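Local coordinates for protein diaminobutyrate-pyruvate transaminase and L-2,4-diaminobutyrate decarboxylase (Vibrio parahaemolyticus, PDB 2QMA) that probably decarboxylates L-2,4-diaminobutyrate with pyridoxal 5'-phosphate through this C-terminal domain, the longer protein also carrying a class-III aminotransferase part, at residues Ser57-Lys62 with Ala92-Phe97. Residues are numbered along the deposited sequence; the frame is centred on the assembly and turned at random.
Sequences SGMDPK and AKNAIF
Ser57 and Asn94 meet through a single direct hydrogen bond, Ser57 OG giving its proton to Asn94 OD1 at 2.7 Å. The hydroxyl lies in the carbonyl plane on a lone pair, with a C=O...donor angle of 137°. It also accepts from Met59 N, 3.2 Å from Ser57 OG, which closes an ST turn. With chi1 at 77°, OG sits between the backbone N and the carbonyl carbon, where one hydroxyl can serve both partners. The other end of the amide is held too, because Asn94 ND2 donates to Leu90 O, so the two ends together fix its rotation.

Water supplies a second link: one molecule donates to Lys93 O (2.8 Å from the water O) and to Ala95 O, and weakly accepts from Ser57 N.

Van der Waals contact is slight. Selenomethionine Met59 runs out extended, CG anti to its backbone N (chi1 177°), and lays SE 3.7 Å from Asn94 ND2, the two side chains crossing at a slant; the bend at chi3 turns CE back beside the same amide.

Across the dimer interface, Asn94 O accepts from Ser136 OG of the second subunit. An ST turn just before Asp60, the N-cap of helix 61-69, is thus tied to the type I turn Ala92-Ala95 at the exit of helix 80-92, in the helical N-terminal part of this decarboxylase domain.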
loop_
_atom_site.group_PDB
_atom_site.type_symbol
_atom_site.label_atom_id
_atom_site.label_comp_id
_atom_site.label_asym_id
_atom_site.label_seq_id
_atom_site.Cartn_x
_atom_site.Cartn_y
_atom_site.Cartn_z
ATOM N N SER A 57 -22.975 11.874 -8.089
ATOM C CA SER A 57 -23.628 13.152 -8.303
ATOM C C SER A 57 -24.269 13.298 -9.701
ATOM O O SER A 57 -25.146 14.152 -9.899
ATOM C CB SER A 57 -22.610 14.265 -8.059
ATOM O OG SER A 57 -21.745 14.374 -9.178
ATOM N N GLY A 58 -23.812 12.492 -10.667
ATOM C CA GLY A 58 -24.270 12.582 -12.051
ATOM C C GLY A 58 -23.619 13.692 -12.887
ATOM O O GLY A 58 -23.931 13.839 -14.086
HETATM N N MSE A 59 -22.710 14.458 -12.274
HETATM C CA MSE A 59 -21.932 15.475 -12.990
HETATM C C MSE A 59 -21.285 14.880 -14.235
HETATM O O MSE A 59 -20.829 13.747 -14.207
HETATM C CB MSE A 59 -20.854 16.073 -12.078
HETATM C CG MSE A 59 -19.969 17.072 -12.786
HETATM SE SE MSE A 59 -18.896 18.075 -11.542
HETATM C CE MSE A 59 -20.252 19.312 -10.926
ATOM N N ASP A 60 -21.283 15.637 -15.324
ATOM C CA ASP A 60 -20.602 15.232 -16.546
ATOM C C ASP A 60 -19.125 14.950 -16.219
ATOM O O ASP A 60 -18.472 15.791 -15.599
ATOM C CB ASP A 60 -20.725 16.355 -17.588
ATOM C CG ASP A 60 -20.012 16.037 -18.895
ATOM O OD1 ASP A 60 -20.309 14.988 -19.519
ATOM O OD2 ASP A 60 -19.158 16.840 -19.304
ATOM N N PRO A 61 -18.625 13.743 -16.563
ATOM C CA PRO A 61 -17.238 13.463 -16.207
ATOM C C PRO A 61 -16.258 14.448 -16.867
ATOM O O PRO A 61 -15.281 14.855 -16.231
ATOM C CB PRO A 61 -17.049 12.032 -16.698
ATOM C CG PRO A 61 -18.435 11.419 -16.599
ATOM C CD PRO A 61 -19.239 12.554 -17.198
ATOM N N LYS A 62 -16.539 14.878 -18.098
ATOM C CA LYS A 62 -15.652 15.862 -18.739
ATOM C C LYS A 62 -15.557 17.188 -17.960
ATOM O O LYS A 62 -14.461 17.722 -17.796
ATOM C CB LYS A 62 -15.991 16.095 -20.213
ATOM C CG LYS A 62 -14.769 16.590 -21.025
ATOM C CD LYS A 62 -15.135 17.644 -22.061
ATOM C CE LYS A 62 -13.901 18.372 -22.586
ATOM N NZ LYS A 62 -14.142 19.829 -22.665
ATOM N N ALA A 92 -15.045 15.496 -2.990
ATOM C CA ALA A 92 -15.884 14.645 -2.137
ATOM C C ALA A 92 -17.307 14.594 -2.659
ATOM O O ALA A 92 -17.884 13.513 -2.788
ATOM C CB ALA A 92 -15.847 15.133 -0.674
ATOM N N LYS A 93 -17.890 15.771 -2.924
ATOM C CA LYS A 93 -19.257 15.847 -3.438
ATOM C C LYS A 93 -19.478 14.988 -4.705
ATOM O O LYS A 93 -20.602 14.525 -4.936
ATOM C CB LYS A 93 -19.639 17.314 -3.704
ATOM C CG LYS A 93 -21.077 17.533 -4.062
ATOM C CD LYS A 93 -21.413 19.044 -4.120
ATOM C CE LYS A 93 -22.908 19.272 -4.319
ATOM N NZ LYS A 93 -23.216 20.660 -4.813
ATOM N N ASN A 94 -18.430 14.823 -5.519
ATOM C CA ASN A 94 -18.522 14.101 -6.792
ATOM C C ASN A 94 -17.888 12.700 -6.800
ATOM O O ASN A 94 -17.574 12.164 -7.866
ATOM C CB ASN A 94 -17.953 14.944 -7.921
ATOM C CG ASN A 94 -18.754 16.238 -8.159
ATOM O OD1 ASN A 94 -19.963 16.195 -8.403
ATOM N ND2 ASN A 94 -18.085 17.378 -8.047
ATOM N N ALA A 95 -17.707 12.133 -5.615
ATOM C CA ALA A 95 -17.111 10.801 -5.424
ATOM C C ALA A 95 -18.173 9.691 -5.581
ATOM O O ALA A 95 -19.355 9.965 -5.765
ATOM C CB ALA A 95 -16.476 10.734 -4.065
ATOM N N ILE A 96 -17.742 8.440 -5.497
ATOM C CA ILE A 96 -18.678 7.329 -5.535
ATOM C C ILE A 96 -18.986 6.971 -4.076
ATOM O O ILE A 96 -18.074 6.576 -3.322
ATOM C CB ILE A 96 -18.035 6.085 -6.296
ATOM C CG1 ILE A 96 -17.676 6.398 -7.777
ATOM C CG2 ILE A 96 -18.920 4.830 -6.110
ATOM C CD1 ILE A 96 -18.918 6.553 -8.763
ATOM N N PHE A 97 -20.257 7.105 -3.669
ATOM C CA PHE A 97 -20.634 6.854 -2.287
ATOM C C PHE A 97 -21.058 5.417 -1.991
ATOM O O PHE A 97 -22.217 5.020 -2.234
ATOM C CB PHE A 97 -21.661 7.888 -1.818
ATOM C CG PHE A 97 -21.064 9.253 -1.684
ATOM C CD1 PHE A 97 -20.501 9.656 -0.468
ATOM C CD2 PHE A 97 -21.014 10.113 -2.775
ATOM C CE1 PHE A 97 -19.907 10.913 -0.332
ATOM C CE2 PHE A 97 -20.413 11.367 -2.643
ATOM C CZ PHE A 97 -19.846 11.741 -1.402
HETATM O O HOH W 1 -21.080 11.953 -5.909
#